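Long-range contacts in ABC-type transport system, sugar-family extracellular solute-binding protein (Peptoclostridium difficile 630, PDB 6HNK), which probably captures a small solute, perhaps a sugar, outside the cell and hands it to an ABC-type importer: residues Ile209-Val214 and Lys235-Ala240; Ala250-Gly255 and Ile291-Asp296. The protein carries 1 engineered substitution. All coordinates share one frame; numbering follows the deposited sequence.

How the contacts relate
Contacts 1 and 2 lie in the same mixed sheet, their centres about 12 Å apart, and both are buried rather than surface contacts. They hold adjoining elements: strand 238-240 of contact 1 is the neighbour of strand 252-256 of contact 2, and probable hydrogen bonds join Val238 O to Leu251 N (2.7 Å) and Ala240 N to Ala252 O (2.9 Å). Contact 1 is a parallel pairing in the middle of the sheet, with largely aliphatic side chains on both faces. Contact 2 is antiparallel, nearer the sheet's end, and adds polar chemistry at Asn294, where strand gives way to helix.

Contact 1: residues Ile209-Val214 and Lys235-Ala240; sequences IDVLYV and KIPVIA
Tyr213 and Ile239 meet because Tyr213 swings CG anti to its own N (chi1 -173°) while Ile239 keeps CG2 in the equivalent anti place. The side chains cross at about a right angle: CB of Ile239 lies at the edge of the tyrosine ring, in its plane, and Tyr213 CD1 comes 3.8 Å from Ile239 CG2. The other branch of Ile239 is used too, its CG1 resting 3.8 Å from Val211 CG2. On the other face Leu212 and Val238 run side by side, pointing the same way, with Leu212 CD2 4.1 Å from Val238 CG1.

The backbones are parallel, their short axes inclined by 25°. Leu212 is gripped twice: its N donates to Pro237 O at 2.9 Å in a nearly straight bond (175° at the hydrogen), and its O accepts from Ile239 N at 2.8 Å. Val214 N then donates to Ile239 O at 2.7 Å, extending the ladder. At the N-terminal ends side-chain carbons meet both carbon and carbonyl oxygen: the side chains of Ile209 and Ile236 cross at about a right angle, with Ile209 CD1 4.0 Å from Ile236 CG2, and the Pro237 ring lies against Asp210 O. Lys235, with positive phi, is the C-prime residue of the Schellman motif that ends helix 224-232 and lets the chain turn into this strand.

The two segments supply the adjacent parallel strands of a beta-alpha-beta crossover, joined through helices 218-222 and 224-232. Strand 157-163 flanks 211-214, and strand 252-256 flanks 238-240. Helices 198-205 and 224-232 pack on the Leu212 face, whereas Val141 and Leu145 of helix 141-145 press on Tyr213.

Contact 2: residues Ala250-Gly255 and Ile291-Asp296; sequences ALACQG and IIVNED
Val293 fits its two methyls against different neighbours. CG1 lies 4.2 Å from Leu251 CD1, the two side chains running side by side in the same direction, and CG2 reaches Ala252 CB at 4.1 Å. At this non-hydrogen-bonded pair the small alanine side chain sits beside the valine branch. On the other face, which carries Cys253 and Ile292, the isoleucine is the main projecting group. Cys253 holds SG between its N and carbonyl carbon (chi1 65°), which sets the sulfur 3.9 Å from Ile292 CB. Ile292 extends onward until its CD1 stands 4.2 Å from Gly255 CA, so that its tip settles over a residue with no side chain to oppose it.

Backbone bonds fix this antiparallel register, with the short strand axes at 155°. Cys253 and Ile292 exchange two: Cys253 N to Ile292 O at 3.0 Å, and Ile292 N to Cys253 O at 3.1 Å. Asn294 N adds an almost straight bond to Leu251 O (2.7 Å, 177° at the hydrogen). Asn294 CB packs 3.2 Å from Ala250 O, while its ND2 donates to Val246 O. As the N-cap of helix 295-300, Asn294 also accepts through OD1 a weak bond from Asp296 N, so one buried side chain marks the change from strand to helix.

In the sheet, 250-255 is bordered by strand 238-240 and 291-294 by strand 311-314. Phe151 of helix 148-151 touches Leu251, Ala252 and Val293, and Ile297 and Leu298 of helix 295-300 pack on Leu251.

Contact 1: residues Ile209-Val214 and Lys235-Ala240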
# COMPACT_ATOMS: atom_id res chain seq x y z
N ILE A 209 -22.41 6.17 14.81
CA ILE A 209 -21.77 5.24 13.89
C ILE A 209 -21.61 3.83 14.47
O ILE A 209 -21.46 3.66 15.69
CB ILE A 209 -20.40 5.78 13.43
CG1 ILE A 209 -19.37 5.72 14.56
CG2 ILE A 209 -20.56 7.19 12.87
CD1 ILE A 209 -17.99 6.17 14.17
N ASP A 210 -21.63 2.84 13.58
CA ASP A 210 -21.43 1.44 13.94
C ASP A 210 -19.98 0.99 13.71
O ASP A 210 -19.59 -0.10 14.17
CB ASP A 210 -22.40 0.57 13.14
CG ASP A 210 -23.85 0.78 13.56
OD1 ASP A 210 -24.16 0.48 14.73
OD2 ASP A 210 -24.67 1.24 12.73
N VAL A 211 -19.21 1.83 13.01
CA VAL A 211 -17.85 1.51 12.55
C VAL A 211 -17.17 2.80 12.05
O VAL A 211 -17.83 3.65 11.45
CB VAL A 211 -17.87 0.45 11.41
CG1 VAL A 211 -18.69 0.91 10.20
CG2 VAL A 211 -16.45 0.09 10.96
N LEU A 212 -15.87 2.94 12.32
CA LEU A 212 -15.08 4.05 11.76
C LEU A 212 -14.06 3.52 10.76
O LEU A 212 -13.35 2.56 11.05
CB LEU A 212 -14.34 4.81 12.87
CG LEU A 212 -13.60 6.09 12.40
CD1 LEU A 212 -14.55 7.27 12.29
CD2 LEU A 212 -12.43 6.44 13.32
N TYR A 213 -13.98 4.17 9.59
CA TYR A 213 -12.96 3.88 8.59
C TYR A 213 -11.90 4.98 8.59
O TYR A 213 -12.20 6.15 8.37
CB TYR A 213 -13.58 3.76 7.20
CG TYR A 213 -12.61 3.29 6.13
CD1 TYR A 213 -12.02 2.03 6.20
CD2 TYR A 213 -12.28 4.11 5.05
CE1 TYR A 213 -11.13 1.60 5.23
CE2 TYR A 213 -11.39 3.69 4.08
CZ TYR A 213 -10.82 2.43 4.17
OH TYR A 213 -9.95 2.01 3.20
N VAL A 214 -10.66 4.59 8.86
CA VAL A 214 -9.51 5.49 8.85
C VAL A 214 -8.79 5.32 7.50
O VAL A 214 -8.11 4.30 7.29
CB VAL A 214 -8.54 5.18 10.01
CG1 VAL A 214 -7.40 6.19 10.07
CG2 VAL A 214 -9.28 5.17 11.34
N LYS A 235 -17.07 0.79 22.31
CA LYS A 235 -17.19 -0.43 21.50
C LYS A 235 -17.11 -0.23 19.96
O LYS A 235 -17.53 -1.12 19.21
CB LYS A 235 -18.47 -1.19 21.85
CG LYS A 235 -18.82 -1.28 23.33
CD LYS A 235 -17.72 -1.93 24.16
CE LYS A 235 -18.24 -2.23 25.56
NZ LYS A 235 -17.13 -2.56 26.50
N ILE A 236 -16.56 0.90 19.49
CA ILE A 236 -16.56 1.23 18.06
C ILE A 236 -15.37 0.58 17.38
O ILE A 236 -14.22 0.89 17.73
CB ILE A 236 -16.50 2.75 17.79
CG1 ILE A 236 -17.61 3.50 18.53
CG2 ILE A 236 -16.54 3.04 16.29
CD1 ILE A 236 -19.03 3.10 18.15
N PRO A 237 -15.62 -0.32 16.40
CA PRO A 237 -14.54 -0.91 15.61
C PRO A 237 -13.95 0.10 14.63
O PRO A 237 -14.69 0.89 14.04
CB PRO A 237 -15.22 -2.06 14.87
CG PRO A 237 -16.64 -1.62 14.73
CD PRO A 237 -16.95 -0.76 15.91
N VAL A 238 -12.62 0.07 14.48
CA VAL A 238 -11.89 1.03 13.64
C VAL A 238 -11.17 0.26 12.54
O VAL A 238 -10.18 -0.44 12.81
CB VAL A 238 -10.84 1.85 14.43
CG1 VAL A 238 -10.26 2.93 13.53
CG2 VAL A 238 -11.44 2.48 15.69
N ILE A 239 -11.67 0.39 11.31
CA ILE A 239 -11.08 -0.25 10.12
C ILE A 239 -10.13 0.73 9.44
O ILE A 239 -10.51 1.87 9.15
CB ILE A 239 -12.17 -0.68 9.09
CG1 ILE A 239 -13.22 -1.60 9.74
CG2 ILE A 239 -11.52 -1.36 7.88
CD1 ILE A 239 -12.67 -2.86 10.37
N ALA A 240 -8.91 0.27 9.17
CA ALA A 240 -7.91 1.11 8.52
C ALA A 240 -7.59 0.60 7.13
O ALA A 240 -7.77 -0.58 6.83
CB ALA A 240 -6.65 1.16 9.37

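Contact 2: residues Ala250-Gly255 and Ile291-Asp296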
# COMPACT_ATOMS: atom_id res chain seq x y z
N ALA A 250 -5.81 0.89 15.81
CA ALA A 250 -6.99 0.57 15.00
C ALA A 250 -7.22 -0.94 15.05
O ALA A 250 -6.32 -1.69 15.47
CB ALA A 250 -6.80 1.06 13.57
N LEU A 251 -8.40 -1.41 14.64
CA LEU A 251 -8.75 -2.81 14.88
C LEU A 251 -8.17 -3.71 13.84
O LEU A 251 -7.54 -4.71 14.19
CB LEU A 251 -10.26 -3.03 14.95
CG LEU A 251 -10.70 -4.49 15.25
CD1 LEU A 251 -9.96 -5.13 16.42
CD2 LEU A 251 -12.20 -4.53 15.49
N ALA A 252 -8.40 -3.39 12.58
CA ALA A 252 -7.97 -4.26 11.49
C ALA A 252 -7.83 -3.52 10.19
O ALA A 252 -8.31 -2.41 10.03
CB ALA A 252 -8.94 -5.41 11.31
N CYS A 253 -7.16 -4.17 9.26
CA CYS A 253 -7.02 -3.65 7.92
C CYS A 253 -6.85 -4.82 6.99
O CYS A 253 -6.62 -5.96 7.42
CB CYS A 253 -5.80 -2.76 7.82
SG CYS A 253 -4.23 -3.64 8.07
N GLN A 254 -6.95 -4.53 5.71
CA GLN A 254 -6.70 -5.50 4.68
C GLN A 254 -5.35 -5.14 4.03
O GLN A 254 -5.30 -4.64 2.91
CB GLN A 254 -7.87 -5.51 3.70
CG GLN A 254 -7.98 -6.78 2.87
CD GLN A 254 -8.94 -7.82 3.43
OE1 GLN A 254 -10.09 -7.52 3.76
NE2 GLN A 254 -8.49 -9.08 3.48
N GLY A 255 -4.27 -5.37 4.78
CA GLY A 255 -2.91 -5.04 4.33
C GLY A 255 -2.28 -6.07 3.41
O GLY A 255 -2.68 -7.23 3.41
N ILE A 291 -5.65 -10.41 6.18
CA ILE A 291 -6.36 -9.65 7.21
C ILE A 291 -5.44 -9.52 8.40
O ILE A 291 -4.98 -10.53 8.95
CB ILE A 291 -7.66 -10.35 7.67
CG1 ILE A 291 -8.69 -10.40 6.52
CG2 ILE A 291 -8.26 -9.64 8.88
CD1 ILE A 291 -9.98 -11.15 6.84
N ILE A 292 -5.19 -8.27 8.82
CA ILE A 292 -4.34 -8.00 9.96
C ILE A 292 -5.15 -7.37 11.07
O ILE A 292 -5.71 -6.29 10.90
CB ILE A 292 -3.18 -7.09 9.58
CG1 ILE A 292 -2.33 -7.74 8.49
CG2 ILE A 292 -2.32 -6.79 10.80
CD1 ILE A 292 -1.37 -6.80 7.80
N VAL A 293 -5.19 -8.03 12.22
CA VAL A 293 -6.05 -7.64 13.34
C VAL A 293 -5.21 -7.28 14.56
O VAL A 293 -4.26 -7.98 14.91
CB VAL A 293 -7.02 -8.78 13.72
CG1 VAL A 293 -7.88 -8.42 14.92
CG2 VAL A 293 -7.90 -9.14 12.54
N ASN A 294 -5.58 -6.20 15.23
CA ASN A 294 -4.95 -5.85 16.48
C ASN A 294 -5.55 -6.70 17.60
O ASN A 294 -6.60 -6.37 18.16
CB ASN A 294 -5.08 -4.36 16.76
CG ASN A 294 -4.04 -3.87 17.74
OD1 ASN A 294 -3.82 -4.47 18.79
ND2 ASN A 294 -3.38 -2.77 17.39
N GLU A 295 -4.89 -7.82 17.87
CA GLU A 295 -5.15 -8.69 19.02
C GLU A 295 -5.63 -7.95 20.27
O GLU A 295 -6.66 -8.30 20.85
CB GLU A 295 -3.84 -9.44 19.34
CG GLU A 295 -3.90 -10.51 20.40
CD GLU A 295 -2.66 -11.38 20.38
OE1 GLU A 295 -1.57 -10.88 20.74
OE2 GLU A 295 -2.77 -12.56 19.98
N ASP A 296 -4.86 -6.93 20.68
CA ASP A 296 -5.10 -6.19 21.93
C ASP A 296 -6.39 -5.42 21.86
O ASP A 296 -7.21 -5.50 22.78
CB ASP A 296 -3.96 -5.19 22.26
CG ASP A 296 -2.69 -5.87 22.79
OD1 ASP A 296 -2.78 -6.88 23.52
OD2 ASP A 296 -1.59 -5.35 22.48